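Local coordinates for protein putative cytochrome C (Sinorhizobium meliloti, PDB 4PWA) that carries a covalently bound heme c and, as a c-type cytochrome, probably passes electrons in bacterial sulfite oxidation, at residues N39-K44 / T81-A86; E11-R16 / H25-A30. One frame throughout, in Å; residues are numbered along the deposited sequence. Where two conformers were deposited one is given.

Contact 1 (N39-K44 / T81-A86). With HEC (heme c), chain E.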
loop_
_atom_site.group_PDB
_atom_site.type_symbol
_atom_site.label_atom_id
_atom_site.label_comp_id
_atom_site.label_asym_id
_atom_site.label_seq_id
_atom_site.Cartn_x
_atom_site.Cartn_y
_atom_site.Cartn_z
ATOM N N ASN A 39 10.675 7.833 2.486
ATOM C CA ASN A 39 10.190 8.686 1.424
ATOM C C ASN A 39 11.373 9.473 0.908
ATOM O O ASN A 39 11.969 10.232 1.654
ATOM C CB ASN A 39 9.091 9.621 1.950
ATOM C CG ASN A 39 8.499 10.495 0.873
ATOM O OD1 ASN A 39 9.109 10.714 -0.165
ATOM N ND2 ASN A 39 7.306 11.009 1.118
ATOM N N LEU A 40 11.734 9.262 -0.355
ATOM C CA LEU A 40 12.895 9.933 -0.933
ATOM C C LEU A 40 12.633 11.417 -1.198
ATOM O O LEU A 40 13.575 12.209 -1.296
ATOM C CB LEU A 40 13.374 9.213 -2.201
ATOM C CG LEU A 40 13.861 7.760 -2.003
ATOM C CD1 LEU A 40 14.244 7.119 -3.330
ATOM C CD2 LEU A 40 15.042 7.664 -0.983
ATOM N N ASP A 41 11.368 11.803 -1.299
ATOM C CA ASP A 41 11.011 13.228 -1.379
ATOM C C ASP A 41 11.259 13.927 -0.042
ATOM O O ASP A 41 11.433 15.150 0.006
ATOM C CB ASP A 41 9.554 13.414 -1.795
ATOM C CG ASP A 41 9.274 12.920 -3.212
ATOM O OD1 ASP A 41 10.142 13.083 -4.111
ATOM O OD2 ASP A 41 8.161 12.383 -3.439
ATOM N N GLU A 42 11.278 13.143 1.034
ATOM C CA GLU A 42 11.586 13.647 2.365
ATOM C C GLU A 42 13.089 13.622 2.628
ATOM O O GLU A 42 13.649 14.566 3.149
ATOM C CB GLU A 42 10.846 12.812 3.417
ATOM C CG GLU A 42 11.154 13.155 4.868
ATOM C CD GLU A 42 10.676 14.529 5.308
ATOM O OE1 GLU A 42 10.062 15.284 4.507
ATOM O OE2 GLU A 42 10.935 14.852 6.490
ATOM N N LEU A 43 13.734 12.524 2.278
ATOM C CA LEU A 43 15.164 12.371 2.508
ATOM C C LEU A 43 15.966 13.386 1.676
ATOM O O LEU A 43 16.856 14.055 2.203
ATOM C CB LEU A 43 15.579 10.938 2.182
ATOM C CG LEU A 43 16.651 10.271 3.031
ATOM C CD1 LEU A 43 16.310 10.370 4.510
ATOM C CD2 LEU A 43 16.805 8.803 2.584
ATOM N N LYS A 44 15.599 13.532 0.403
ATOM C CA LYS A 44 16.292 14.418 -0.542
ATOM C C LYS A 44 17.804 14.193 -0.507
ATOM O O LYS A 44 18.568 15.118 -0.245
ATOM C CB LYS A 44 15.970 15.909 -0.285
ATOM C CG LYS A 44 14.482 16.290 -0.413
ATOM C CD LYS A 44 14.269 17.816 -0.549
ATOM C CE LYS A 44 13.294 18.383 0.498
ATOM N NZ LYS A 44 11.834 17.919 0.392
ATOM N N THR A 81 18.235 14.697 -8.253
ATOM C CA THR A 81 17.752 15.881 -8.963
ATOM C C THR A 81 16.264 16.121 -8.753
ATOM O O THR A 81 15.844 17.266 -8.598
ATOM C CB THR A 81 17.979 15.751 -10.477
ATOM O OG1 THR A 81 19.340 15.410 -10.722
ATOM C CG2 THR A 81 17.639 17.046 -11.188
ATOM N N VAL A 82 15.469 15.054 -8.772
ATOM C CA VAL A 82 14.008 15.204 -8.772
ATOM C C VAL A 82 13.353 15.111 -7.411
ATOM O O VAL A 82 12.194 15.471 -7.292
ATOM C CB VAL A 82 13.288 14.200 -9.713
ATOM C CG1 VAL A 82 13.808 14.325 -11.135
ATOM C CG2 VAL A 82 13.397 12.761 -9.189
ATOM N N ALA A 83 14.066 14.638 -6.388
ATOM C CA ALA A 83 13.444 14.441 -5.065
ATOM C C ALA A 83 12.793 15.742 -4.564
ATOM O O ALA A 83 13.400 16.813 -4.634
ATOM C CB ALA A 83 14.446 13.927 -4.069
ATOM N N GLY A 84 11.540 15.637 -4.119
ATOM C CA GLY A 84 10.762 16.786 -3.645
ATOM C C GLY A 84 9.866 17.449 -4.693
ATOM O O GLY A 84 9.032 18.295 -4.360
ATOM N N LYS A 85 10.033 17.061 -5.954
ATOM C CA LYS A 85 9.356 17.708 -7.072
ATOM C C LYS A 85 8.561 16.712 -7.929
ATOM O O LYS A 85 8.809 15.502 -7.893
ATOM C CB LYS A 85 10.388 18.461 -7.919
ATOM C CG LYS A 85 11.099 19.550 -7.125
ATOM C CD LYS A 85 12.082 20.353 -7.953
ATOM C CE LYS A 85 13.369 19.593 -8.224
ATOM N NZ LYS A 85 14.440 20.490 -8.771
ATOM N N ALA A 86 7.584 17.237 -8.663
ATOM C CA ALA A 86 6.752 16.452 -9.572
ATOM C C ALA A 86 7.319 16.528 -10.999
ATOM O O ALA A 86 8.195 17.346 -11.271
ATOM C CB ALA A 86 5.323 16.965 -9.534
HETATM FE FE HEC E . 16.123 1.792 -0.867
HETATM C CHA HEC E . 17.274 3.156 2.035
HETATM C CHB HEC E . 17.349 4.379 -2.636
HETATM C CHC HEC E . 15.416 0.107 -3.733
HETATM C CHD HEC E . 14.209 -0.411 0.862
HETATM N NA HEC E . 17.160 3.423 -0.399
HETATM C C1A HEC E . 17.476 3.854 0.871
HETATM C C2A HEC E . 18.097 5.160 0.770
HETATM C C3A HEC E . 18.110 5.513 -0.510
HETATM C C4A HEC E . 17.506 4.429 -1.272
HETATM C CMA HEC E . 18.661 6.835 -1.066
HETATM C CAA HEC E . 18.627 5.987 1.959
HETATM C CBA HEC E . 19.959 5.381 2.374
HETATM C CGA HEC E . 20.632 6.208 3.442
HETATM O O1A HEC E . 21.806 6.601 3.222
HETATM O O2A HEC E . 20.013 6.482 4.511
HETATM N NB HEC E . 16.343 2.171 -2.790
HETATM C C1B HEC E . 16.940 3.278 -3.341
HETATM C C2B HEC E . 17.113 3.043 -4.757
HETATM C C3B HEC E . 16.540 1.889 -5.057
HETATM C C4B HEC E . 16.078 1.299 -3.828
HETATM C CMB HEC E . 17.661 4.046 -5.794
HETATM C CAB HEC E . 16.456 1.237 -6.454
HETATM C CBB HEC E . 17.833 0.796 -6.975
HETATM N NC HEC E . 14.985 0.184 -1.341
HETATM C C1C HEC E . 14.866 -0.402 -2.579
HETATM C C2C HEC E . 14.351 -1.748 -2.439
HETATM C C3C HEC E . 13.804 -1.800 -1.211
HETATM C C4C HEC E . 14.325 -0.641 -0.480
HETATM C CMC HEC E . 13.826 -2.497 -3.677
HETATM C CAC HEC E . 12.943 -2.908 -0.525
HETATM C CBC HEC E . 12.797 -4.348 -1.059
HETATM N ND HEC E . 15.797 1.441 1.127
HETATM C C1D HEC E . 14.958 0.453 1.615
HETATM C C2D HEC E . 14.978 0.449 3.058
HETATM C C3D HEC E . 15.938 1.562 3.443
HETATM C C4D HEC E . 16.384 2.126 2.182
HETATM C CMD HEC E . 14.182 -0.474 4.000
HETATM C CAD HEC E . 16.323 1.996 4.876
HETATM C CBD HEC E . 17.741 1.543 5.172
HETATM C CGD HEC E . 18.037 1.730 6.639
HETATM O O1D HEC E . 18.328 2.890 7.037
HETATM O O2D HEC E . 18.002 0.714 7.395
HETATM O O HOH W 1 10.212 13.268 -6.856
#
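Asp41, in the short helix 40-43, meets Ala83 and Gly84 at the type II beta turn that spans Val82 to Lys85, just where the long C-terminal helix of this c-type cytochrome ends. The turn presents its backbone N-H: Gly84 N donates to Asp41 OD1 over 2.9 Å in a nearly straight bond (175°), approaching from above the carboxylate plane. With CG beside its own backbone N (chi1 -65°), Asp41 swings the carboxylate to the turn, and its second oxygen, OD2, takes the backbone N-H of Ala28. A water 2.8 Å from Asp41 OD1 probably links it to Lys85 O. With an alanine here in place of Asp41, the N-H groups of Gly84 and Ala28 would probably lose their acceptor, and the turn its polar tie to helix 40-43.

Ala83 buries the most surface. Its methyl is small enough to settle against the helix end, where Ala83 CB lies 3.4 Å from Leu40 O and near Lys44 CA. Glycine suits the third position of the turn, since its positive phi (94°) would press a side chain against the preceding carbonyl, and here a CB would also crowd Lys44. The Lys44 side chain runs past Ala83 CB and Gly84, and Lys44 NZ donates to Asp41 O at 2.8 Å, almost in line with the C=O bond.

Contact 2 (E11-R16 / H25-A30); sequences EIFLER and HTLADA. With HEC (heme c), chain E.
Glu11 OE2 is gripped side-on by two nitrogens of Arg16, NE at 2.9 Å and NH2 at 3.0 Å, while Phe13 and Leu14 of the same helix turn to Leu27 and Ala30. Both nitrogens hold the acceptor in the guanidinium plane, and this salt bridge spans the wider pi-type turn in which Arg16 N reaches Glu11 O. Phe13, its CG anti to the backbone N (chi1 -168°), lays its ring under Leu27: methyl CD2 of Leu27 stands over the centre of one face, 3.8 Å from the centroid, a CH-pi contact, and Leu27 CB comes to 3.7 Å from Phe13 CZ.

The packing belongs to the c-type cytochrome fold, joining helix 4-16 to the end of the CXXCH heme motif (Cys21, Cys24, His25) and the strand that follows. His25 NE2 binds the heme iron at 2.0 Å, with Met61 as the other axial ligand, while ND1 donates to Pro38 O; together the two bonds should restrict the rotation of the imidazole. A flat aromatic suits position 13: Phe13 CZ packs 4.1 Å from His25 CB, and the ring brings no polar group that would need a partner. The small methyl of Ala30 rests against both helix side chains, Ala30 CB lying 3.9 Å from Phe13 CD1 and also touching Leu14 CG; Leu14 CD2 lies 3.6 Å from Ala30 O.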
loop_
_atom_site.group_PDB
_atom_site.type_symbol
_atom_site.label_atom_id
_atom_site.label_comp_id
_atom_site.label_asym_id
_atom_site.label_seq_id
_atom_site.Cartn_x
_atom_site.Cartn_y
_atom_site.Cartn_z
ATOM N N GLU A 11 13.313 5.256 -15.610
ATOM C CA GLU A 11 13.026 3.879 -16.042
ATOM C C GLU A 11 13.721 2.843 -15.136
ATOM O O GLU A 11 13.188 1.770 -14.900
ATOM C CB GLU A 11 13.419 3.673 -17.501
ATOM C CG GLU A 11 13.075 2.297 -18.057
ATOM C CD GLU A 11 13.412 2.156 -19.527
ATOM O OE1 GLU A 11 12.772 2.843 -20.358
ATOM O OE2 GLU A 11 14.313 1.360 -19.853
ATOM N N ILE A 12 14.906 3.172 -14.634
ATOM C CA ILE A 12 15.617 2.268 -13.744
ATOM C C ILE A 12 14.842 2.197 -12.444
ATOM O O ILE A 12 14.621 1.112 -11.899
ATOM C CB ILE A 12 17.086 2.731 -13.507
ATOM C CG1 ILE A 12 17.902 2.578 -14.797
ATOM C CG2 ILE A 12 17.750 1.946 -12.386
ATOM C CD1 ILE A 12 19.194 3.373 -14.823
ATOM N N PHE A 13 14.416 3.368 -11.970
ATOM C CA PHE A 13 13.683 3.495 -10.705
ATOM C C PHE A 13 12.354 2.759 -10.727
ATOM O O PHE A 13 11.949 2.180 -9.729
ATOM C CB PHE A 13 13.441 4.968 -10.390
ATOM C CG PHE A 13 12.964 5.212 -8.995
ATOM C CD1 PHE A 13 11.612 5.187 -8.695
ATOM C CD2 PHE A 13 13.862 5.450 -7.980
ATOM C CE1 PHE A 13 11.172 5.402 -7.420
ATOM C CE2 PHE A 13 13.419 5.673 -6.689
ATOM C CZ PHE A 13 12.077 5.654 -6.415
ATOM N N LEU A 14 11.691 2.780 -11.878
ATOM C CA LEU A 14 10.376 2.157 -12.042
ATOM C C LEU A 14 10.351 0.719 -12.589
ATOM O O LEU A 14 9.504 -0.063 -12.174
ATOM C CB LEU A 14 9.507 3.033 -12.952
ATOM C CG LEU A 14 8.980 4.309 -12.289
ATOM C CD1 LEU A 14 8.459 5.249 -13.338
ATOM C CD2 LEU A 14 7.881 3.962 -11.252
ATOM N N GLU A 15 11.275 0.369 -13.490
ATOM C CA GLU A 15 11.167 -0.878 -14.256
ATOM C C GLU A 15 12.387 -1.786 -14.150
ATOM O O GLU A 15 12.258 -2.952 -13.839
ATOM C CB GLU A 15 10.886 -0.562 -15.727
ATOM C CG GLU A 15 9.508 0.033 -15.967
ATOM C CD GLU A 15 8.396 -0.978 -15.750
ATOM O OE1 GLU A 15 8.094 -1.744 -16.690
ATOM O OE2 GLU A 15 7.825 -1.005 -14.638
ATOM N N ARG A 16 13.573 -1.254 -14.387
ATOM C CA ARG A 16 14.777 -2.114 -14.484
ATOM C C ARG A 16 15.301 -2.686 -13.165
ATOM O O ARG A 16 15.809 -3.811 -13.137
ATOM C CB ARG A 16 15.918 -1.358 -15.153
ATOM C CG ARG A 16 15.564 -0.745 -16.488
ATOM C CD ARG A 16 16.843 -0.310 -17.174
ATOM N NE ARG A 16 16.603 0.365 -18.426
ATOM C CZ ARG A 16 17.557 0.842 -19.213
ATOM N NH1 ARG A 16 18.832 0.724 -18.866
ATOM N NH2 ARG A 16 17.233 1.442 -20.351
ATOM N N HIS A 25 9.979 2.562 -2.298
ATOM C CA HIS A 25 10.180 3.985 -1.995
ATOM C C HIS A 25 9.137 4.906 -2.600
ATOM O O HIS A 25 8.616 4.641 -3.691
ATOM C CB HIS A 25 11.535 4.425 -2.532
ATOM C CG HIS A 25 12.687 3.919 -1.734
ATOM N ND1 HIS A 25 13.081 4.509 -0.553
ATOM C CD2 HIS A 25 13.534 2.889 -1.950
ATOM C CE1 HIS A 25 14.129 3.864 -0.079
ATOM N NE2 HIS A 25 14.426 2.877 -0.909
ATOM N N THR A 26 8.866 6.005 -1.901
ATOM C CA THR A 26 8.021 7.071 -2.424
ATOM C C THR A 26 8.898 8.119 -3.117
ATOM O O THR A 26 9.905 8.560 -2.566
ATOM C CB THR A 26 7.179 7.728 -1.324
ATOM O OG1 THR A 26 6.221 6.784 -0.842
ATOM C CG2 THR A 26 6.426 8.967 -1.851
ATOM N N LEU A 27 8.495 8.487 -4.333
ATOM C CA LEU A 27 9.151 9.511 -5.119
ATOM C C LEU A 27 8.154 10.081 -6.126
ATOM O O LEU A 27 7.806 9.436 -7.103
ATOM C CB LEU A 27 10.376 8.927 -5.840
ATOM C CG LEU A 27 11.253 9.939 -6.584
ATOM C CD1 LEU A 27 12.060 10.755 -5.583
ATOM C CD2 LEU A 27 12.151 9.246 -7.613
ATOM N N ALA A 28 7.715 11.308 -5.886
ATOM C CA ALA A 28 6.647 11.927 -6.652
ATOM C C ALA A 28 6.906 11.965 -8.158
ATOM O O ALA A 28 6.021 11.655 -8.937
ATOM C CB ALA A 28 6.370 13.338 -6.116
ATOM N N ASP A 29 8.119 12.304 -8.577
ATOM C CA ASP A 29 8.403 12.460 -10.005
ATOM C C ASP A 29 8.064 11.178 -10.755
ATOM O O ASP A 29 7.568 11.224 -11.870
ATOM C CB ASP A 29 9.856 12.851 -10.236
ATOM C CG ASP A 29 10.201 13.002 -11.711
ATOM O OD1 ASP A 29 10.497 11.975 -12.372
ATOM O OD2 ASP A 29 10.209 14.145 -12.219
ATOM N N ALA A 30 8.332 10.043 -10.120
ATOM C CA ALA A 30 8.031 8.737 -10.685
ATOM C C ALA A 30 6.612 8.259 -10.365
ATOM O O ALA A 30 6.237 7.183 -10.796
ATOM C CB ALA A 30 9.064 7.701 -10.185
HETATM FE FE HEC E . 16.123 1.792 -0.867
HETATM C CHA HEC E . 17.274 3.156 2.035
HETATM C CHB HEC E . 17.349 4.379 -2.636
HETATM C CHC HEC E . 15.416 0.107 -3.733
HETATM C CHD HEC E . 14.209 -0.411 0.862
HETATM N NA HEC E . 17.160 3.423 -0.399
HETATM C C1A HEC E . 17.476 3.854 0.871
HETATM C C2A HEC E . 18.097 5.160 0.770
HETATM C C3A HEC E . 18.110 5.513 -0.510
HETATM C C4A HEC E . 17.506 4.429 -1.272
HETATM C CMA HEC E . 18.661 6.835 -1.066
HETATM C CAA HEC E . 18.627 5.987 1.959
HETATM C CBA HEC E . 19.959 5.381 2.374
HETATM C CGA HEC E . 20.632 6.208 3.442
HETATM O O1A HEC E . 21.806 6.601 3.222
HETATM O O2A HEC E . 20.013 6.482 4.511
HETATM N NB HEC E . 16.343 2.171 -2.790
HETATM C C1B HEC E . 16.940 3.278 -3.341
HETATM C C2B HEC E . 17.113 3.043 -4.757
HETATM C C3B HEC E . 16.540 1.889 -5.057
HETATM C C4B HEC E . 16.078 1.299 -3.828
HETATM C CMB HEC E . 17.661 4.046 -5.794
HETATM C CAB HEC E . 16.456 1.237 -6.454
HETATM C CBB HEC E . 17.833 0.796 -6.975
HETATM N NC HEC E . 14.985 0.184 -1.341
HETATM C C1C HEC E . 14.866 -0.402 -2.579
HETATM C C2C HEC E . 14.351 -1.748 -2.439
HETATM C C3C HEC E . 13.804 -1.800 -1.211
HETATM C C4C HEC E . 14.325 -0.641 -0.480
HETATM C CMC HEC E . 13.826 -2.497 -3.677
HETATM C CAC HEC E . 12.943 -2.908 -0.525
HETATM C CBC HEC E . 12.797 -4.348 -1.059
HETATM N ND HEC E . 15.797 1.441 1.127
HETATM C C1D HEC E . 14.958 0.453 1.615
HETATM C C2D HEC E . 14.978 0.449 3.058
HETATM C C3D HEC E . 15.938 1.562 3.443
HETATM C C4D HEC E . 16.384 2.126 2.182
HETATM C CMD HEC E . 14.182 -0.474 4.000
HETATM C CAD HEC E . 16.323 1.996 4.876
HETATM C CBD HEC E . 17.741 1.543 5.172
HETATM C CGD HEC E . 18.037 1.730 6.639
HETATM O O1D HEC E . 18.328 2.890 7.037
HETATM O O2D HEC E . 18.002 0.714 7.395
#

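Contact 2 is a buried, apolar contact near the centre of the chain, whereas contact 1 is only partly buried and depends on a carboxylate accepting one backbone N-H, beside the packing of a methyl group. Their centres lie 11 Å apart, and they touch where segment 25-30 meets 39-44: Leu40 N lies 3.0 Å from Thr26 O, probably hydrogen-bonded. Leu40 also packs on Phe13, His25 and Leu27, so helix 40-43 serves both. In sequence, contact 2 draws in the first helix (4-16) and contact 1 the end of the last (69-82). Both touch the heme: contact 2 by iron ligation, contact 1 by leucine packing.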